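Local coordinates for methionine-binding lipoprotein metQ (Bacillus subtilis subsp. subtilis, PDB 4GOT), which probably binds methionine as the solute-binding lipoprotein of the MetNPQ ABC importer and passes it to the membrane-bound permease, at residues F60-Y65 / N202-I207; A83-P88 / G242-V247. All blocks are in the same frame, centred on the assembly; numbering follows the deposited sequence.

Overall arrangement
Both contacts lie in the same six-stranded mixed sheet, in one lobe of a periplasmic-binding-protein fold. Their centres are about 10 Å apart. Four strands follow one another across the sheet: 57-62, 206-211, 78-86 and 245-246. Contact 1 joins the first two and contact 2 the last two. The middle pair joins contact 1 to contact 2, with Asn206 N 2.6 Å from His85 O, a probable hydrogen bond. Along the chain the segments alternate: 60-65, 83-88, 202-207, 242-247. This crossed order brings four distant segments side by side in the sheet beside the selenomethionine pocket. Contact 1 meets the ligand side chain, amino group and carboxylate, while contact 2 brings Glu87 to the amino group.

Contact 1: F60-Y65 / N202-I207; sequences FQHIPY and NPYANI. With MSE (selenomethionine), chain B.
His62 and Tyr204 meet as a T-shaped pair, with the edge of the tyrosine turned to the face of the imidazole and the planes at 75°. CB of His62 lies against the backbone of the loop, 3.1 Å from Ala205 O and also close to Tyr204 O. CG then turns between the backbone N and the carbonyl carbon (chi1 40°). This places the ring between Tyr204 CD1, over one face, and the selenium of the bound selenomethionine, over the opposite face. CG and CE1 face Tyr204 CD1, CE1 nearest at 3.7 Å, and CD2 lies between that atom and the ligand SE. ND1 accepts a bond from Tyr65 N, 3.1 Å away and tilted out of the ring plane, and His62 is thus the N-cap of helix 63-72. NE2 comes 3.2 Å from the ligand SE and is also hydrogen-bonded to Glu116, so both ring nitrogens are held. Pro64 CG packs beside Tyr204 CE1, 3.8 Å away.

The site is the ligand pocket of an NlpA-family solute-binding protein. Here strands 57-62 and 206-211 are antiparallel neighbours in the sheet. Ile207 N donates to Gln61 O at 2.9 Å. Asn206 grips the head of the ligand with both ends of its amide. OD1 accepts from the amino N of the ligand, while ND2 donates to the ligand O at 2.8 Å in a nearly straight bond (167°). OD1 is also hydrogen-bonded to His17 NE2. The same ND2 donates to Tyr204 O in the plane of the amide, which fixes the rotation of the group. The ligand methyl CE sits over the centre of the Tyr65 ring. Water 2 links Ile63 N to Pro203 O and Ala205 O, the last at 2.7 Å.

Contact 2: A83-P88 / G242-V247; sequences AVHLEP and GAVLPV. With MSE (selenomethionine), chain B.
Two torsions bring His85 and Val244 together. His85 CG stands between its backbone N and carbonyl carbon (chi1 84°), and Val244 CG1 is anti to the backbone N (chi1 -176°). CD2 of the imidazole then meets Val244 CG1 at 3.5 Å. The backbones form an antiparallel ladder that adds the short outermost strand 245-246 to the sheet. Leu86 and Leu245 are its hydrogen-bonded pair: Leu86 N donates to Leu245 O at 2.8 Å, and Leu245 N donates back to Leu86 O. Val247 N extends the ladder to Val84 O in a straight bond (168°). His85 N is buried with no polar partner, and Val247 CG2 packs 3.6 Å from it.

Beyond Leu86 the chain turns into the ligand pocket. The extended side chain of Glu87 carries OE1 to 2.9 Å from the amino N of selenomethionine, which donates to it. His85 NE2 donates to Glu87 OE2, whose place is less sure, and His85 ND1 is held by Tyr59. An alanine in place of Glu87 would probably leave the ligand amino group with Asn206 OD1 but without its carboxylate partner. The side chains of Pro88 and Leu245 cross at about a right angle, with Pro88 CG 3.9 Å from Leu245 CD1. Water 3 donates to both Pro88 O and Ala243 O, at 2.7 Å from Pro88 O.

Contact 1: F60-Y65 / N202-I207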
loop_
_atom_site.group_PDB
_atom_site.type_symbol
_atom_site.label_atom_id
_atom_site.label_comp_id
_atom_site.label_asym_id
_atom_site.label_seq_id
_atom_site.Cartn_x
_atom_site.Cartn_y
_atom_site.Cartn_z
ATOM N N PHE A 60 0.520 -2.483 7.070
ATOM C CA PHE A 60 0.118 -1.304 6.279
ATOM C C PHE A 60 0.975 -0.989 5.051
ATOM O O PHE A 60 0.492 -0.254 4.201
ATOM C CB PHE A 60 0.024 -0.025 7.169
ATOM C CG PHE A 60 1.346 0.664 7.350
ATOM C CD1 PHE A 60 2.347 0.079 8.112
ATOM C CD2 PHE A 60 1.646 1.835 6.640
ATOM C CE1 PHE A 60 3.594 0.683 8.216
ATOM C CE2 PHE A 60 2.885 2.451 6.758
ATOM C CZ PHE A 60 3.853 1.872 7.561
ATOM N N GLN A 61 2.209 -1.522 4.941
ATOM C CA GLN A 61 3.200 -1.043 3.942
ATOM C C GLN A 61 3.756 -2.143 3.090
ATOM O O GLN A 61 3.542 -3.308 3.380
ATOM C CB GLN A 61 4.382 -0.378 4.682
ATOM C CG GLN A 61 5.346 -1.365 5.355
ATOM C CD GLN A 61 6.163 -0.761 6.467
ATOM O OE1 GLN A 61 6.844 0.249 6.282
ATOM N NE2 GLN A 61 6.109 -1.388 7.659
ATOM N N HIS A 62 4.561 -1.778 2.104
ATOM C CA HIS A 62 5.326 -2.767 1.304
ATOM C C HIS A 62 6.827 -2.591 1.617
ATOM O O HIS A 62 7.199 -1.704 2.373
ATOM C CB HIS A 62 5.051 -2.619 -0.203
ATOM C CG HIS A 62 4.939 -1.190 -0.679
ATOM N ND1 HIS A 62 6.011 -0.307 -0.721
ATOM C CD2 HIS A 62 3.873 -0.506 -1.161
ATOM C CE1 HIS A 62 5.595 0.863 -1.177
ATOM N NE2 HIS A 62 4.295 0.785 -1.419
ATOM N N ILE A 63 7.669 -3.458 1.063
ATOM C CA ILE A 63 9.104 -3.459 1.379
ATOM C C ILE A 63 9.781 -2.126 0.941
ATOM O O ILE A 63 10.546 -1.564 1.716
ATOM C CB ILE A 63 9.842 -4.717 0.820
ATOM C CG1 ILE A 63 9.435 -6.003 1.559
ATOM C CG2 ILE A 63 11.376 -4.541 0.800
ATOM C CD1 ILE A 63 9.620 -7.257 0.724
ATOM N N PRO A 64 9.472 -1.612 -0.284
ATOM C CA PRO A 64 10.051 -0.311 -0.681
ATOM C C PRO A 64 9.685 0.811 0.314
ATOM O O PRO A 64 10.534 1.645 0.653
ATOM C CB PRO A 64 9.465 -0.110 -2.078
ATOM C CG PRO A 64 9.417 -1.527 -2.645
ATOM C CD PRO A 64 8.851 -2.292 -1.447
ATOM N N TYR A 65 8.462 0.798 0.829
ATOM C CA TYR A 65 8.087 1.826 1.781
ATOM C C TYR A 65 8.937 1.681 3.066
ATOM O O TYR A 65 9.439 2.662 3.603
ATOM C CB TYR A 65 6.605 1.773 2.104
ATOM C CG TYR A 65 6.168 2.979 2.929
ATOM C CD1 TYR A 65 6.213 2.946 4.294
ATOM C CD2 TYR A 65 5.711 4.152 2.314
ATOM C CE1 TYR A 65 5.856 4.045 5.056
ATOM C CE2 TYR A 65 5.341 5.264 3.075
ATOM C CZ TYR A 65 5.421 5.200 4.453
ATOM O OH TYR A 65 5.012 6.263 5.249
ATOM N N ASN A 202 5.577 -7.445 -9.792
ATOM C CA ASN A 202 5.130 -6.372 -8.874
ATOM C C ASN A 202 5.749 -6.542 -7.477
ATOM O O ASN A 202 5.309 -7.395 -6.736
ATOM C CB ASN A 202 3.587 -6.395 -8.784
ATOM C CG ASN A 202 2.997 -5.204 -8.009
ATOM O OD1 ASN A 202 3.574 -4.701 -7.026
ATOM N ND2 ASN A 202 1.810 -4.764 -8.444
ATOM N N PRO A 203 6.724 -5.696 -7.084
ATOM C CA PRO A 203 7.341 -5.793 -5.742
ATOM C C PRO A 203 6.590 -5.109 -4.561
ATOM O O PRO A 203 7.172 -4.915 -3.496
ATOM C CB PRO A 203 8.666 -5.061 -5.958
ATOM C CG PRO A 203 8.246 -3.922 -6.817
ATOM C CD PRO A 203 7.244 -4.518 -7.804
ATOM N N TYR A 204 5.306 -4.766 -4.725
ATOM C CA TYR A 204 4.625 -3.936 -3.733
ATOM C C TYR A 204 3.634 -4.683 -2.827
ATOM O O TYR A 204 2.715 -4.066 -2.226
ATOM C CB TYR A 204 3.992 -2.658 -4.399
ATOM C CG TYR A 204 5.022 -1.768 -5.130
ATOM C CD1 TYR A 204 5.859 -0.902 -4.426
ATOM C CD2 TYR A 204 5.173 -1.825 -6.528
ATOM C CE1 TYR A 204 6.812 -0.120 -5.070
ATOM C CE2 TYR A 204 6.118 -1.047 -7.184
ATOM C CZ TYR A 204 6.946 -0.201 -6.456
ATOM O OH TYR A 204 7.869 0.594 -7.107
ATOM N N ALA A 205 3.874 -5.975 -2.616
ATOM C CA ALA A 205 3.078 -6.714 -1.653
ATOM C C ALA A 205 3.176 -6.056 -0.274
ATOM O O ALA A 205 4.261 -5.623 0.165
ATOM C CB ALA A 205 3.530 -8.162 -1.573
ATOM N N ASN A 206 2.057 -6.011 0.422
ATOM C CA ASN A 206 2.027 -5.475 1.776
ATOM C C ASN A 206 2.450 -6.566 2.775
ATOM O O ASN A 206 2.160 -7.742 2.581
ATOM C CB ASN A 206 0.608 -5.002 2.130
ATOM C CG ASN A 206 0.239 -3.666 1.481
ATOM O OD1 ASN A 206 -0.451 -2.892 2.085
ATOM N ND2 ASN A 206 0.731 -3.390 0.241
ATOM N N ILE A 207 3.080 -6.148 3.861
ATOM C CA ILE A 207 3.789 -7.031 4.750
ATOM C C ILE A 207 3.397 -6.765 6.206
ATOM O O ILE A 207 2.813 -5.703 6.554
ATOM C CB ILE A 207 5.333 -6.867 4.608
ATOM C CG1 ILE A 207 5.803 -5.492 5.098
ATOM C CG2 ILE A 207 5.784 -7.211 3.172
ATOM C CD1 ILE A 207 7.293 -5.252 5.325
HETATM N N MSE B 300 -1.631 -0.426 1.183
HETATM C CA MSE B 300 -0.834 0.513 0.339
HETATM C C MSE B 300 -0.564 -0.042 -1.100
HETATM O O MSE B 300 -0.130 -1.160 -1.180
HETATM O OXT MSE B 300 -0.711 0.582 -2.181
HETATM C CB MSE B 300 0.516 0.762 1.030
HETATM C CG MSE B 300 1.326 1.897 0.487
HETATM SE SE MSE B 300 3.133 2.009 1.287
HETATM C CE MSE B 300 2.575 2.849 3.126
HETATM O O HOH W 1 3.507 -3.267 7.501
HETATM O O HOH W 2 6.802 -5.449 -0.733
#

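Contact 2: A83-P88 / G242-V247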
loop_
_atom_site.group_PDB
_atom_site.type_symbol
_atom_site.label_atom_id
_atom_site.label_comp_id
_atom_site.label_asym_id
_atom_site.label_seq_id
_atom_site.Cartn_x
_atom_site.Cartn_y
_atom_site.Cartn_z
ATOM N N ALA A 83 5.250 -11.237 3.680
ATOM C CA ALA A 83 4.189 -10.688 2.807
ATOM C C ALA A 83 2.821 -11.419 3.015
ATOM O O ALA A 83 2.783 -12.599 3.361
ATOM C CB ALA A 83 4.662 -10.753 1.338
ATOM N N VAL A 84 1.719 -10.705 2.814
ATOM C CA VAL A 84 0.341 -11.196 3.028
ATOM C C VAL A 84 -0.554 -11.052 1.776
ATOM O O VAL A 84 -1.264 -12.007 1.410
ATOM C CB VAL A 84 -0.364 -10.485 4.200
ATOM C CG1 VAL A 84 -1.726 -11.118 4.484
ATOM C CG2 VAL A 84 0.510 -10.500 5.441
ATOM N N HIS A 85 -0.512 -9.857 1.168
ATOM C CA HIS A 85 -1.429 -9.423 0.115
ATOM C C HIS A 85 -0.824 -8.281 -0.738
ATOM O O HIS A 85 0.015 -7.492 -0.294
ATOM C CB HIS A 85 -2.810 -9.016 0.697
ATOM C CG HIS A 85 -2.897 -7.607 1.200
ATOM N ND1 HIS A 85 -2.982 -7.293 2.545
ATOM C CD2 HIS A 85 -2.988 -6.427 0.541
ATOM C CE1 HIS A 85 -3.067 -5.987 2.688
ATOM N NE2 HIS A 85 -3.080 -5.438 1.489
ATOM N N LEU A 86 -1.326 -8.204 -1.957
ATOM C CA LEU A 86 -1.028 -7.158 -2.932
ATOM C C LEU A 86 -2.294 -6.270 -3.195
ATOM O O LEU A 86 -3.454 -6.762 -3.262
ATOM C CB LEU A 86 -0.535 -7.850 -4.249
ATOM C CG LEU A 86 -0.079 -6.945 -5.426
ATOM C CD1 LEU A 86 1.050 -5.999 -5.010
ATOM C CD2 LEU A 86 0.299 -7.752 -6.684
ATOM N N GLU A 87 -2.064 -4.968 -3.369
ATOM C CA GLU A 87 -3.111 -4.017 -3.782
ATOM C C GLU A 87 -2.686 -3.323 -5.094
ATOM O O GLU A 87 -2.023 -2.305 -5.059
ATOM C CB GLU A 87 -3.296 -2.932 -2.707
ATOM C CG GLU A 87 -3.877 -3.411 -1.407
ATOM C CD GLU A 87 -3.800 -2.352 -0.305
ATOM O OE1 GLU A 87 -3.817 -1.128 -0.585
ATOM O OE2 GLU A 87 -3.705 -2.771 0.862
ATOM N N PRO A 88 -3.030 -3.891 -6.265
ATOM C CA PRO A 88 -2.702 -3.148 -7.493
ATOM C C PRO A 88 -3.237 -1.684 -7.483
ATOM O O PRO A 88 -4.435 -1.429 -7.253
ATOM C CB PRO A 88 -3.336 -4.005 -8.581
ATOM C CG PRO A 88 -3.253 -5.381 -8.026
ATOM C CD PRO A 88 -3.569 -5.224 -6.564
ATOM N N GLY A 242 -11.359 -8.580 -6.045
ATOM C CA GLY A 242 -10.169 -8.532 -6.899
ATOM C C GLY A 242 -9.321 -7.285 -6.722
ATOM O O GLY A 242 -8.248 -7.202 -7.310
ATOM N N ALA A 243 -9.775 -6.322 -5.908
ATOM C CA ALA A 243 -8.960 -5.110 -5.606
ATOM C C ALA A 243 -7.755 -5.457 -4.709
ATOM O O ALA A 243 -6.734 -4.735 -4.665
ATOM C CB ALA A 243 -9.840 -4.031 -4.959
ATOM N N VAL A 244 -7.908 -6.538 -3.941
ATOM C CA VAL A 244 -6.892 -7.006 -3.000
ATOM C C VAL A 244 -6.708 -8.480 -3.283
ATOM O O VAL A 244 -7.685 -9.208 -3.291
ATOM C CB VAL A 244 -7.353 -6.841 -1.523
ATOM C CG1 VAL A 244 -6.270 -7.243 -0.520
ATOM C CG2 VAL A 244 -7.794 -5.421 -1.273
ATOM N N LEU A 245 -5.463 -8.905 -3.407
ATOM C CA LEU A 245 -5.099 -10.243 -3.782
ATOM C C LEU A 245 -4.151 -10.854 -2.726
ATOM O O LEU A 245 -3.122 -10.239 -2.402
ATOM C CB LEU A 245 -4.371 -10.161 -5.136
ATOM C CG LEU A 245 -5.134 -9.362 -6.211
ATOM C CD1 LEU A 245 -4.219 -9.144 -7.417
ATOM C CD2 LEU A 245 -6.446 -10.096 -6.591
ATOM N N PRO A 246 -4.475 -12.060 -2.202
ATOM C CA PRO A 246 -3.519 -12.740 -1.287
ATOM C C PRO A 246 -2.232 -13.107 -2.039
ATOM O O PRO A 246 -2.300 -13.258 -3.235
ATOM C CB PRO A 246 -4.283 -13.986 -0.819
ATOM C CG PRO A 246 -5.454 -14.146 -1.744
ATOM C CD PRO A 246 -5.646 -12.892 -2.526
ATOM N N VAL A 247 -1.061 -13.122 -1.390
ATOM C CA VAL A 247 0.169 -13.571 -2.071
ATOM C C VAL A 247 0.870 -14.541 -1.130
ATOM O O VAL A 247 0.447 -14.689 0.029
ATOM C CB VAL A 247 1.142 -12.423 -2.482
ATOM C CG1 VAL A 247 0.575 -11.595 -3.658
ATOM C CG2 VAL A 247 1.511 -11.544 -1.281
HETATM N N MSE B 300 -1.631 -0.426 1.183
HETATM C CA MSE B 300 -0.834 0.513 0.339
HETATM C C MSE B 300 -0.564 -0.042 -1.100
HETATM O O MSE B 300 -0.130 -1.160 -1.180
HETATM O OXT MSE B 300 -0.711 0.582 -2.181
HETATM C CB MSE B 300 0.516 0.762 1.030
HETATM C CG MSE B 300 1.326 1.897 0.487
HETATM SE SE MSE B 300 3.133 2.009 1.287
HETATM C CE MSE B 300 2.575 2.849 3.126
HETATM O O HOH W 3 -6.450 -3.231 -7.087
#